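Local coordinates for protein flavin-containing monooxygenase (Allium sativum, PDB 6WPU) that probably uses bound flavin-adenine dinucleotide to oxygenate the sulfur of S-allyl-L-cysteine, at residues D438-D441 against D442-L445. Residues are numbered along the deposited sequence; the frame is centred on the assembly and turned at random.
Sequences DEWD and DDHL
Trp440 and Asp442 meet where the loop after helix 416-431 runs into helix 443-453. The contact is local, between residues two or three apart in the chain. Asp442 OD1 lies 3.4 Å from Trp440 CD1, on the pyrrole part of the indole, and 3.6 Å from Trp440 CB. The carboxylate plane stands 86° from the ring plane, almost upright to it. In Asp442, CG sits between the backbone N and the carbonyl carbon (chi1 63°), which helps to turn the carboxylate back toward the indole. The strongest polar partner of OD1 is NH1 of Arg116, in a salt bridge. Arg116 also makes a cation-pi contact with Trp440, which links indole, guanidinium and carboxylate in one cluster.

Asp443 comes to the same end of the indole. Its OD1 is 3.9 Å from Trp440 CD1, and its OD2 is 3.9 Å from Trp440 NE1. These are loose contacts, and NE1 is not hydrogen-bonded to this carboxylate. An alanine in place of Trp440 would probably leave Arg116 without its cation-pi partner and Asp442 OD1 without the carbon surface it packs on.

Asp441 meets the start of the helix mainly through its backbone. Asp441 C is 3.5 Å from Asp443 N. Asp441 O lies at the edge of the His444 ring, 3.8 Å from His444 CE1.

Asp442 occupies the N-cap position, but its side chain makes no capping bond. A weak backbone hydrogen bond, 3.1 Å from Leu445 N to Asp442 O, lies in the first turn of the helix. The contact lies at the protein surface, with the Trp440 side chain about 13 Å from the FAD. Asp442 and Leu445 pack on helix 416-431, Asp442 against Met421 and Glu424, Leu445 against Leu420 and Met421.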
ATOM      1  N   ASP A 438      -8.560 -12.424  16.322  1.00 50.23           N
ATOM      2  CA  ASP A 438      -8.891 -12.497  17.734  1.00 53.91           C
ATOM      3  C   ASP A 438      -8.488 -13.804  18.393  1.00 59.17           C
ATOM      4  O   ASP A 438      -8.513 -13.882  19.623  1.00 63.56           O
ATOM      5  CB  ASP A 438     -10.395 -12.253  17.935  1.00 58.52           C
ATOM      6  CG  ASP A 438     -10.807 -10.837  17.550  1.00 61.08           C
ATOM      7  OD1 ASP A 438     -10.282  -9.873  18.155  1.00 62.62           O
ATOM      8  OD2 ASP A 438     -11.637 -10.687  16.629  1.00 62.37           O
ATOM      9  N   GLU A 439      -8.101 -14.817  17.621  1.00 64.23           N
ATOM     10  CA  GLU A 439      -7.695 -16.114  18.152  1.00 66.71           C
ATOM     11  C   GLU A 439      -6.362 -16.484  17.520  1.00 69.50           C
ATOM     12  O   GLU A 439      -6.276 -16.660  16.300  1.00 68.38           O
ATOM     13  CB  GLU A 439      -8.753 -17.190  17.875  1.00 56.30           C
ATOM     14  N   TRP A 440      -5.322 -16.576  18.342  1.00 69.04           N
ATOM     15  CA  TRP A 440      -3.989 -16.859  17.846  1.00 64.64           C
ATOM     16  C   TRP A 440      -3.276 -17.721  18.869  1.00 67.59           C
ATOM     17  O   TRP A 440      -3.697 -17.825  20.023  1.00 66.36           O
ATOM     18  CB  TRP A 440      -3.187 -15.573  17.570  1.00 61.48           C
ATOM     19  CG  TRP A 440      -3.024 -14.688  18.778  1.00 62.49           C
ATOM     20  CD1 TRP A 440      -2.143 -14.856  19.821  1.00 66.94           C
ATOM     21  CD2 TRP A 440      -3.759 -13.493  19.064  1.00 53.51           C
ATOM     22  NE1 TRP A 440      -2.293 -13.838  20.736  1.00 65.63           N
ATOM     23  CE2 TRP A 440      -3.283 -12.993  20.296  1.00 58.85           C
ATOM     24  CE3 TRP A 440      -4.783 -12.807  18.407  1.00 53.14           C
ATOM     25  CZ2 TRP A 440      -3.796 -11.836  20.879  1.00 56.31           C
ATOM     26  CZ3 TRP A 440      -5.292 -11.659  18.990  1.00 57.37           C
ATOM     27  CH2 TRP A 440      -4.795 -11.183  20.213  1.00 57.89           C
ATOM     28  N   ASP A 441      -2.175 -18.334  18.433  1.00 67.78           N
ATOM     29  CA  ASP A 441      -1.444 -19.259  19.288  1.00 67.85           C
ATOM     30  C   ASP A 441       0.051 -18.944  19.338  1.00 65.30           C
ATOM     31  O   ASP A 441       0.846 -19.813  19.694  1.00 67.18           O
ATOM     32  CB  ASP A 441      -1.676 -20.700  18.829  1.00 66.33           C
ATOM     33  CG  ASP A 441      -1.296 -21.713  19.890  1.00 87.12           C
ATOM     34  OD1 ASP A 441      -1.739 -21.551  21.049  1.00 94.10           O
ATOM     35  OD2 ASP A 441      -0.546 -22.659  19.573  1.00 95.52           O
ATOM     36  N   ASP A 442       0.454 -17.721  18.987  1.00 63.69           N
ATOM     37  CA  ASP A 442       1.870 -17.378  19.005  1.00 65.19           C
ATOM     38  C   ASP A 442       2.184 -16.366  20.106  1.00 67.56           C
ATOM     39  O   ASP A 442       2.894 -15.377  19.877  1.00 66.38           O
ATOM     40  CB  ASP A 442       2.305 -16.851  17.636  1.00 64.30           C
ATOM     41  CG  ASP A 442       1.595 -15.565  17.257  1.00 64.73           C
ATOM     42  OD1 ASP A 442       0.426 -15.413  17.668  1.00 61.03           O
ATOM     43  OD2 ASP A 442       2.211 -14.710  16.569  1.00 58.38           O
ATOM     44  N   ASP A 443       1.668 -16.619  21.315  1.00 67.87           N
ATOM     45  CA  ASP A 443       2.016 -15.787  22.463  1.00 70.99           C
ATOM     46  C   ASP A 443       3.506 -15.834  22.760  1.00 67.93           C
ATOM     47  O   ASP A 443       4.045 -14.889  23.343  1.00 71.88           O
ATOM     48  CB  ASP A 443       1.229 -16.229  23.696  1.00 80.03           C
ATOM     49  CG  ASP A 443      -0.272 -16.168  23.482  1.00 94.68           C
ATOM     50  OD1 ASP A 443      -0.808 -17.017  22.730  1.00 95.73           O
ATOM     51  OD2 ASP A 443      -0.916 -15.267  24.062  1.00101.81           O
ATOM     52  N   HIS A 444       4.179 -16.932  22.387  1.00 68.26           N
ATOM     53  CA  HIS A 444       5.622 -17.054  22.600  1.00 73.04           C
ATOM     54  C   HIS A 444       6.408 -16.112  21.697  1.00 71.38           C
ATOM     55  O   HIS A 444       7.497 -15.668  22.072  1.00 76.85           O
ATOM     56  CB  HIS A 444       6.071 -18.501  22.374  1.00 74.77           C
ATOM     57  CG  HIS A 444       5.800 -19.019  20.993  1.00 73.42           C
ATOM     58  ND1 HIS A 444       4.527 -19.294  20.534  1.00 74.46           N
ATOM     59  CD2 HIS A 444       6.640 -19.329  19.977  1.00 72.02           C
ATOM     60  CE1 HIS A 444       4.597 -19.744  19.294  1.00 73.17           C
ATOM     61  NE2 HIS A 444       5.869 -19.770  18.931  1.00 71.40           N
ATOM     62  N   LEU A 445       5.882 -15.802  20.509  1.00 64.68           N
ATOM     63  CA  LEU A 445       6.501 -14.786  19.666  1.00 64.80           C
ATOM     64  C   LEU A 445       6.218 -13.385  20.182  1.00 61.68           C
ATOM     65  O   LEU A 445       7.071 -12.499  20.054  1.00 58.35           O
ATOM     66  CB  LEU A 445       6.009 -14.925  18.227  1.00 62.60           C
ATOM     67  CG  LEU A 445       6.176 -16.298  17.576  1.00 65.67           C
ATOM     68  CD1 LEU A 445       5.631 -16.259  16.158  1.00 65.99           C
ATOM     69  CD2 LEU A 445       7.633 -16.744  17.593  1.00 66.41           C
TER